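Side-chain contact in 2-hydroxyhepta-2,4-diene-1, 7-dioateisomerase (Mycobacterium abscessus, PDB 3R6O), which probably acts as a magnesium-dependent isomerase of the fumarylacetoacetate hydrolase family on 2-hydroxyhepta-2,4-diene-1,7-dioate or a related substrate: residues A187-A192 / I279-T284. Numbering follows the deposited sequence.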
loop_
_atom_site.group_PDB
_atom_site.type_symbol
_atom_site.label_atom_id
_atom_site.label_comp_id
_atom_site.label_asym_id
_atom_site.label_seq_id
_atom_site.Cartn_x
_atom_site.Cartn_y
_atom_site.Cartn_z
ATOM N N ALA A 187 8.098 11.324 -11.134
ATOM C CA ALA A 187 7.503 11.271 -9.821
ATOM C C ALA A 187 8.342 12.041 -8.796
ATOM O O ALA A 187 9.487 12.402 -9.078
ATOM C CB ALA A 187 7.270 9.813 -9.360
ATOM N N ASN A 188 7.765 12.275 -7.622
ATOM C CA ASN A 188 8.563 12.779 -6.439
ATOM C C ASN A 188 8.274 11.976 -5.169
ATOM O O ASN A 188 7.116 11.790 -4.807
ATOM C CB ASN A 188 8.272 14.251 -6.209
ATOM C CG ASN A 188 9.441 14.972 -5.500
ATOM O OD1 ASN A 188 9.730 14.699 -4.350
ATOM N ND2 ASN A 188 10.148 15.826 -6.231
ATOM N N ASP A 189 9.302 11.451 -4.490
ATOM C CA ASP A 189 9.074 10.816 -3.200
ATOM C C ASP A 189 9.236 11.887 -2.106
ATOM O O ASP A 189 10.283 11.982 -1.486
ATOM C CB ASP A 189 10.057 9.649 -2.990
ATOM C CG ASP A 189 9.807 8.909 -1.715
ATOM O OD1 ASP A 189 8.821 9.239 -1.018
ATOM O OD2 ASP A 189 10.582 8.004 -1.360
ATOM N N ILE A 190 8.211 12.721 -1.929
ATOM C CA ILE A 190 8.192 13.751 -0.887
ATOM C C ILE A 190 8.195 13.063 0.467
ATOM O O ILE A 190 7.384 12.152 0.709
ATOM C CB ILE A 190 6.905 14.629 -0.920
ATOM C CG1 ILE A 190 6.694 15.328 -2.283
ATOM C CG2 ILE A 190 6.876 15.658 0.315
ATOM C CD1 ILE A 190 7.676 16.428 -2.664
ATOM N N THR A 191 9.022 13.577 1.363
ATOM C CA THR A 191 9.313 12.940 2.647
ATOM C C THR A 191 9.477 14.019 3.731
ATOM O O THR A 191 10.173 15.005 3.528
ATOM C CB THR A 191 10.602 12.111 2.560
ATOM O OG1 THR A 191 10.457 11.125 1.536
ATOM C CG2 THR A 191 10.880 11.388 3.905
ATOM N N ALA A 192 8.788 13.838 4.848
ATOM C CA ALA A 192 8.860 14.712 5.992
ATOM C C ALA A 192 9.888 14.046 6.894
ATOM O O ALA A 192 9.572 13.080 7.579
ATOM C CB ALA A 192 7.496 14.799 6.684
ATOM N N ILE A 279 2.894 1.006 -8.971
ATOM C CA ILE A 279 3.927 1.992 -9.315
ATOM C C ILE A 279 5.165 1.721 -8.483
ATOM O O ILE A 279 5.054 1.501 -7.264
ATOM C CB ILE A 279 3.455 3.414 -8.959
ATOM C CG1 ILE A 279 2.270 3.811 -9.864
ATOM C CG2 ILE A 279 4.573 4.484 -9.092
ATOM C CD1 ILE A 279 1.708 5.146 -9.446
ATOM N N ILE A 280 6.332 1.738 -9.131
ATOM C CA ILE A 280 7.623 1.710 -8.415
ATOM C C ILE A 280 8.427 2.988 -8.709
ATOM O O ILE A 280 8.756 3.249 -9.867
ATOM C CB ILE A 280 8.473 0.444 -8.776
ATOM C CG1 ILE A 280 7.684 -0.865 -8.550
ATOM C CG2 ILE A 280 9.717 0.382 -7.892
ATOM C CD1 ILE A 280 8.376 -2.119 -9.241
ATOM N N LEU A 281 8.729 3.775 -7.670
ATOM C CA LEU A 281 9.660 4.890 -7.764
ATOM C C LEU A 281 11.078 4.324 -7.608
ATOM O O LEU A 281 11.379 3.632 -6.615
ATOM C CB LEU A 281 9.398 5.952 -6.688
ATOM C CG LEU A 281 8.294 6.983 -6.951
ATOM C CD1 LEU A 281 7.039 6.273 -7.087
ATOM C CD2 LEU A 281 8.270 8.034 -5.755
ATOM N N THR A 282 11.935 4.618 -8.574
ATOM C CA THR A 282 13.186 3.879 -8.698
ATOM C C THR A 282 14.383 4.535 -8.028
ATOM O O THR A 282 15.492 4.085 -8.227
ATOM C CB THR A 282 13.518 3.548 -10.150
ATOM O OG1 THR A 282 13.671 4.752 -10.920
ATOM C CG2 THR A 282 12.407 2.642 -10.737
ATOM N N GLY A 283 14.164 5.582 -7.225
ATOM C CA GLY A 283 15.265 6.227 -6.522
ATOM C C GLY A 283 15.508 7.667 -6.952
ATOM O O GLY A 283 15.118 8.058 -8.018
ATOM N N THR A 284 16.142 8.434 -6.073
ATOM C CA THR A 284 16.517 9.818 -6.321
ATOM C C THR A 284 18.035 10.048 -6.222
ATOM O O THR A 284 18.730 9.388 -5.434
ATOM C CB THR A 284 15.767 10.739 -5.314
ATOM O OG1 THR A 284 15.789 12.075 -5.778
ATOM C CG2 THR A 284 16.342 10.633 -3.894
#
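Leu281 reaches from the end of strand 279-281 to Ala187 and to the backbone beside Asp189, and it supplies essentially the whole of this buried, apolar contact. The tight part lies along one side of the leucine. Ala187 CB sits 3.9 Å from Leu281 CG, at the branch point, and 4.1 Å from Leu281 CD2. The CD2 methyl rests against the Asn188-Asp189 peptide and, closest of all, lies 3.7 Å from Asp189 CB. Leu281 CG lies anti to its own carbonyl carbon (chi1 -82°), which carries it toward strand 181-192; from there CD2 alone continues to Asp189, while CD1 turns back. No hydrogen bond crosses between the segments.

Asp189 packs its CB on the leucine methyl, but its carboxylate, with CG anti to the backbone N (chi1 -176°), extends beyond that methyl to the magnesium site it forms with Glu160. Lys134 salt-bridges OD1 and Lys214 OD2, which should restrain the group's rotation and offset its charge. Thr191 OG1 donates to Asp189 O (3.1 Å) from above the carbonyl plane and is also hydrogen-bonded to NZ of the same Lys214.

The loose side is where the segments diverge, not a face open to solvent. Thr284 makes no contact with residues 187-192, but Gly283 N hydrogen-bonds Glu160 OE1, a bond that links the loop after the strand to the second metal ligand.

In the mixed sheet, strand 155-165 runs between the two segments, its Glu160 touching both Asp189 and Leu281. The Ala187 and Leu281 CA atoms are nevertheless 7.0 Å apart, consistent with a strongly curved sheet. Strand 106-110 adds Ala108 against Asp189 and Leu281, and helix 261-269 packs on Ile280 and Thr282.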